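Local coordinates for protein inactive glucansucrase (Lactobacillus reuteri, PDB 5JBD) that is an inactive member of the glucansucrases, a glycoside hydrolase family 70 protein of the TIM-barrel clan, and binds a calcium ion, at residues Thr222-Ala227 and Asn231-Pro236; Ala284-Asp289 and Gly322-Ala327. All coordinates share one frame; numbering follows the deposited sequence.

Overall arrangement
Interactions 1 and 2 pack against each other with centres about 8 Å apart. Segments 222-227 and 231-236 belong to one irregular loop, and it meets the barrel segments 284-289 and 322-327 at two points. Ser235 OG reaches Asp286 O at 2.8 Å, probably as a hydrogen bond, and Asn224 ND2 probably does the same with Gly326 O at 2.9 Å. The side chain of Thr222 is about 6 Å from the calcium ion, and Asn287 of segment 284-289 coordinates it directly, together with Glu237, Asp243 and Asn751; segment 322-327 lies farther from the metal, beyond 284-289. The loop thus rests on two segments that follow barrel strands, one of which reaches the calcium.

Interaction 1: residues Thr222-Ala227 and Asn231-Pro236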
loop_
_atom_site.group_PDB
_atom_site.type_symbol
_atom_site.label_atom_id
_atom_site.label_comp_id
_atom_site.label_asym_id
_atom_site.label_seq_id
_atom_site.Cartn_x
_atom_site.Cartn_y
_atom_site.Cartn_z
ATOM N N THR A 222 0.292 -5.657 17.077
ATOM C CA THR A 222 -0.474 -4.740 16.253
ATOM C C THR A 222 -1.686 -4.266 17.033
ATOM O O THR A 222 -2.310 -5.055 17.747
ATOM C CB THR A 222 -0.964 -5.456 14.996
ATOM O OG1 THR A 222 -1.528 -6.738 15.348
ATOM C CG2 THR A 222 0.226 -5.675 14.028
ATOM N N ILE A 223 -1.991 -2.975 16.905
ATOM C CA ILE A 223 -3.167 -2.347 17.552
ATOM C C ILE A 223 -3.155 -2.628 19.066
ATOM O O ILE A 223 -2.108 -2.392 19.710
ATOM C CB ILE A 223 -4.509 -2.711 16.842
ATOM C CG1 ILE A 223 -4.342 -2.809 15.330
ATOM C CG2 ILE A 223 -5.562 -1.653 17.144
ATOM C CD1 ILE A 223 -5.636 -3.075 14.587
ATOM N N ASN A 224 -4.239 -3.183 19.637
ATOM C CA ASN A 224 -4.277 -3.480 21.074
ATOM C C ASN A 224 -3.421 -4.670 21.514
ATOM O O ASN A 224 -3.278 -4.893 22.713
ATOM C CB ASN A 224 -5.717 -3.638 21.569
ATOM C CG ASN A 224 -6.540 -2.371 21.346
ATOM O OD1 ASN A 224 -6.307 -1.358 22.008
ATOM N ND2 ASN A 224 -7.449 -2.406 20.377
ATOM N N ASN A 225 -2.808 -5.407 20.582
ATOM C CA ASN A 225 -1.867 -6.481 20.959
ATOM C C ASN A 225 -0.398 -6.028 21.051
ATOM O O ASN A 225 0.507 -6.862 21.081
ATOM C CB ASN A 225 -1.993 -7.680 20.019
ATOM C CG ASN A 225 -1.486 -8.971 20.649
ATOM O OD1 ASN A 225 -1.702 -9.227 21.833
ATOM N ND2 ASN A 225 -0.767 -9.762 19.872
ATOM N N GLN A 226 -0.167 -4.721 21.148
ATOM C CA GLN A 226 1.193 -4.164 21.267
ATOM C C GLN A 226 2.003 -4.852 22.370
ATOM O O GLN A 226 3.181 -5.167 22.165
ATOM C CB GLN A 226 1.115 -2.652 21.517
ATOM C CG GLN A 226 2.446 -1.903 21.508
ATOM C CD GLN A 226 2.260 -0.407 21.691
ATOM O OE1 GLN A 226 1.145 0.064 21.899
ATOM N NE2 GLN A 226 3.351 0.346 21.628
ATOM N N ALA A 227 1.370 -5.104 23.520
ATOM C CA ALA A 227 2.044 -5.746 24.652
ATOM C C ALA A 227 1.971 -7.286 24.643
ATOM O O ALA A 227 2.440 -7.905 25.576
ATOM C CB ALA A 227 1.509 -5.189 25.964
ATOM N N ASN A 231 -5.104 -9.937 21.927
ATOM C CA ASN A 231 -5.290 -10.134 20.492
ATOM C C ASN A 231 -6.764 -10.060 20.069
ATOM O O ASN A 231 -7.199 -10.788 19.175
ATOM C CB ASN A 231 -4.697 -11.468 20.030
ATOM C CG ASN A 231 -4.616 -11.545 18.521
ATOM O OD1 ASN A 231 -4.458 -10.518 17.874
ATOM N ND2 ASN A 231 -4.747 -12.734 17.956
ATOM N N SER A 232 -7.527 -9.159 20.677
ATOM C CA SER A 232 -8.943 -9.033 20.326
ATOM C C SER A 232 -9.151 -8.512 18.896
ATOM O O SER A 232 -10.190 -8.800 18.293
ATOM C CB SER A 232 -9.685 -8.167 21.352
ATOM O OG SER A 232 -9.094 -6.892 21.478
ATOM N N ASP A 233 -8.166 -7.778 18.352
ATOM C CA ASP A 233 -8.228 -7.280 16.971
ATOM C C ASP A 233 -7.814 -8.315 15.925
ATOM O O ASP A 233 -8.322 -8.312 14.799
ATOM C CB ASP A 233 -7.340 -6.051 16.793
ATOM C CG ASP A 233 -7.619 -4.993 17.809
ATOM O OD1 ASP A 233 -8.738 -4.448 17.791
ATOM O OD2 ASP A 233 -6.736 -4.732 18.652
ATOM N N ASN A 234 -6.866 -9.170 16.291
ATOM C CA ASN A 234 -6.285 -10.153 15.385
ATOM C C ASN A 234 -5.841 -9.528 14.073
ATOM O O ASN A 234 -6.132 -10.072 13.007
ATOM C CB ASN A 234 -7.262 -11.317 15.164
ATOM C CG ASN A 234 -6.596 -12.533 14.548
ATOM O OD1 ASN A 234 -5.506 -12.950 14.974
ATOM N ND2 ASN A 234 -7.244 -13.113 13.544
ATOM N N SER A 235 -5.120 -8.405 14.153
ATOM C CA SER A 235 -4.631 -7.713 12.953
ATOM C C SER A 235 -3.267 -8.287 12.530
ATOM O O SER A 235 -2.361 -8.365 13.358
ATOM C CB SER A 235 -4.522 -6.207 13.193
ATOM O OG SER A 235 -4.425 -5.529 11.958
ATOM N N PRO A 236 -3.118 -8.690 11.253
ATOM C CA PRO A 236 -1.925 -9.462 10.849
ATOM C C PRO A 236 -0.651 -8.647 10.656
ATOM O O PRO A 236 -0.698 -7.473 10.257
ATOM C CB PRO A 236 -2.352 -10.085 9.510
ATOM C CG PRO A 236 -3.322 -9.100 8.942
ATOM C CD PRO A 236 -4.074 -8.554 10.128
HETATM O O HOH W 1 -3.928 -7.302 16.595
#
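Ile223 lays its CD1 methyl beside CB of Ser235, at 3.6 Å, while its branch point CB lies 3.5 Å from OD2 of Asp233. The aliphatic chain thus spans from Asp233 to Ser235, and it is also covered by Ala327 and Met330 of helix 326-333, a place suited to a branched hydrocarbon.

Asp233 turns one carboxylate oxygen into a double acceptor. The backbone N of Asn224 donates to Asp233 OD2 at 3.1 Å, approaching nearly head-on to the C-O bond. The Asn224 side chain folds back to the same oxygen, ND2 lying 3.0 Å from Asp233 OD2 on its syn lone pair, with amide and carboxylate nearly coplanar. Asn224 ND2 also donates to Gly326 O, and the two bonds together fix the rotation of the amide. Asparagine suits the place because its NH2 can serve two acceptors, aspartate because one of its oxygens can take two donors.

Further along, Thr222 OG1 donates to Ser235 O across 2.7 Å. The hydroxyl sits between the backbone N and the carbonyl carbon (chi1 46°), which directs it at the facing chain. Water 1 completes the link, donating to Thr222 OG1 at 2.8 Å and accepting from Ser235 N at 2.9 Å. At the opposite end Asn225 packs its amide carbon CG against CB of Asn231; its OD1 is taken by Asn230 N.

Asn225 N bonds back to Thr222 O, closing a type II' beta turn from Thr222 to Asn225 in which Ile223 takes the positive-phi position (phi 54°, psi -126°), one more often filled by glycine. The turn is set in the long loop joining strands 193-197 and 242-244 of the six-stranded antiparallel sheet.

Interaction 2: residues Ala284-Asp289 and Gly322-Ala327; sequences AADNID and GYHSGA. With CA (calcium ion), chain C.
Asp286 and Gly322 bring their backbones closest, CA to CA 5.7 Å apart. The first is the third residue of a type I beta turn from Ala284 to Asn287; the second begins an irregular run that leads into helix 326-333. Glycine suits its place because the direction a beta carbon would take points at the carboxylate and is already filled by Asp286 OD1. The other oxygen, Asp286 OD2, rests 3.2 Å from Gly322 CA.

That same OD2 gathers the donors of the facing run. His324 ND1 gives Asp286 OD2 a hydrogen bond of 2.9 Å, with the oxygen at the ring edge and in the ring plane. The carboxylate stands nearly upright to the imidazole, their planes 80° apart, and ND1 meets OD2 from above the carboxylate plane. From that same face comes the longer bond of His324 N to Asp286 OD2, 3.3 Å. Tyr323 N adds a weak one to Asp286 OD2 at 3.1 Å. Histidine suits because ND1 is an N-H donor close to the main chain, and CG beside the backbone N (chi1 -69°) lets both reach one oxygen. Water 2 lies 2.9 Å from Asp286 OD1, next to His324 O.

Beyond the turn, Asn287 O coordinates the calcium ion at 2.4 Å. The contact bridges the segments that follow the neighbouring parallel strands 279-282 and 319-320 of the barrel, ahead of helix 291-304 and at the start of helix 326-333, while Tyr323 packs on strand 340-341 and helix 343-354.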
loop_
_atom_site.group_PDB
_atom_site.type_symbol
_atom_site.label_atom_id
_atom_site.label_comp_id
_atom_site.label_asym_id
_atom_site.label_seq_id
_atom_site.Cartn_x
_atom_site.Cartn_y
_atom_site.Cartn_z
ATOM N N ALA A 284 -0.670 1.361 6.502
ATOM C CA ALA A 284 -0.654 0.031 7.150
ATOM C C ALA A 284 -0.437 0.095 8.664
ATOM O O ALA A 284 0.282 -0.723 9.263
ATOM C CB ALA A 284 0.405 -0.860 6.479
ATOM N N ALA A 285 -1.055 1.088 9.297
ATOM C CA ALA A 285 -0.882 1.298 10.747
ATOM C C ALA A 285 -1.386 0.135 11.594
ATOM O O ALA A 285 -0.961 0.020 12.743
ATOM C CB ALA A 285 -1.546 2.582 11.191
ATOM N N ASP A 286 -2.230 -0.739 11.029
ATOM C CA ASP A 286 -2.668 -1.952 11.720
ATOM C C ASP A 286 -1.738 -3.154 11.538
ATOM O O ASP A 286 -2.004 -4.213 12.102
ATOM C CB ASP A 286 -4.091 -2.404 11.288
ATOM C CG ASP A 286 -5.172 -1.301 11.430
ATOM O OD1 ASP A 286 -4.950 -0.307 12.146
ATOM O OD2 ASP A 286 -6.258 -1.477 10.816
ATOM N N ASN A 287 -0.679 -3.019 10.737
ATOM C CA ASN A 287 0.134 -4.173 10.345
ATOM C C ASN A 287 1.615 -4.022 10.715
ATOM O O ASN A 287 2.452 -4.748 10.202
ATOM C CB ASN A 287 -0.017 -4.393 8.843
ATOM C CG ASN A 287 -1.467 -4.354 8.396
ATOM O OD1 ASN A 287 -1.871 -3.403 7.747
ATOM N ND2 ASN A 287 -2.259 -5.366 8.767
ATOM N N ILE A 288 1.898 -3.085 11.617
ATOM C CA ILE A 288 3.242 -2.779 12.079
ATOM C C ILE A 288 3.213 -2.742 13.611
ATOM O O ILE A 288 2.203 -2.373 14.192
ATOM C CB ILE A 288 3.753 -1.440 11.498
ATOM C CG1 ILE A 288 2.857 -0.255 11.912
ATOM C CG2 ILE A 288 3.844 -1.524 9.978
ATOM C CD1 ILE A 288 3.148 1.050 11.185
ATOM N N ASP A 289 4.311 -3.129 14.244
ATOM C CA ASP A 289 4.475 -3.007 15.694
ATOM C C ASP A 289 4.022 -1.606 16.125
ATOM O O ASP A 289 4.538 -0.597 15.638
ATOM C CB ASP A 289 5.929 -3.281 16.099
ATOM C CG ASP A 289 6.116 -3.441 17.607
ATOM O OD1 ASP A 289 5.531 -2.661 18.382
ATOM O OD2 ASP A 289 6.879 -4.335 18.027
ATOM N N GLY A 322 -6.291 2.466 8.507
ATOM C CA GLY A 322 -6.645 1.140 9.004
ATOM C C GLY A 322 -8.124 0.828 8.918
ATOM O O GLY A 322 -8.945 1.732 8.909
ATOM N N TYR A 323 -8.434 -0.465 8.855
ATOM C CA TYR A 323 -9.783 -0.990 8.681
ATOM C C TYR A 323 -10.249 -1.796 9.925
ATOM O O TYR A 323 -11.282 -2.471 9.881
ATOM C CB TYR A 323 -9.844 -1.838 7.395
ATOM C CG TYR A 323 -9.684 -1.003 6.127
ATOM C CD1 TYR A 323 -8.423 -0.726 5.602
ATOM C CD2 TYR A 323 -10.792 -0.471 5.463
ATOM C CE1 TYR A 323 -8.273 0.045 4.444
ATOM C CE2 TYR A 323 -10.650 0.301 4.308
ATOM C CZ TYR A 323 -9.386 0.566 3.810
ATOM O OH TYR A 323 -9.237 1.343 2.671
ATOM N N HIS A 324 -9.506 -1.685 11.033
ATOM C CA HIS A 324 -9.849 -2.326 12.309
ATOM C C HIS A 324 -10.337 -1.290 13.323
ATOM O O HIS A 324 -9.565 -0.433 13.763
ATOM C CB HIS A 324 -8.635 -3.028 12.892
ATOM C CG HIS A 324 -8.210 -4.233 12.119
ATOM N ND1 HIS A 324 -7.425 -4.149 10.990
ATOM C CD2 HIS A 324 -8.466 -5.551 12.308
ATOM C CE1 HIS A 324 -7.219 -5.362 10.515
ATOM N NE2 HIS A 324 -7.834 -6.230 11.296
ATOM N N SER A 325 -11.609 -1.391 13.692
ATOM C CA SER A 325 -12.229 -0.470 14.630
ATOM C C SER A 325 -11.600 -0.449 16.014
ATOM O O SER A 325 -11.726 0.561 16.720
ATOM C CB SER A 325 -13.743 -0.716 14.735
ATOM O OG SER A 325 -14.040 -2.006 15.233
ATOM N N GLY A 326 -10.923 -1.530 16.406
ATOM C CA GLY A 326 -10.147 -1.545 17.657
ATOM C C GLY A 326 -9.060 -0.484 17.802
ATOM O O GLY A 326 -8.663 -0.151 18.925
ATOM N N ALA A 327 -8.598 0.071 16.682
ATOM C CA ALA A 327 -7.656 1.174 16.703
ATOM C C ALA A 327 -8.193 2.428 17.380
ATOM O O ALA A 327 -7.404 3.220 17.888
ATOM C CB ALA A 327 -7.186 1.506 15.287
HETATM CA CA CA C . 4.278 -5.845 9.094
HETATM O O HOH W 2 -7.551 1.065 12.105
HETATM O O HOH W 3 6.175 -4.360 9.144
#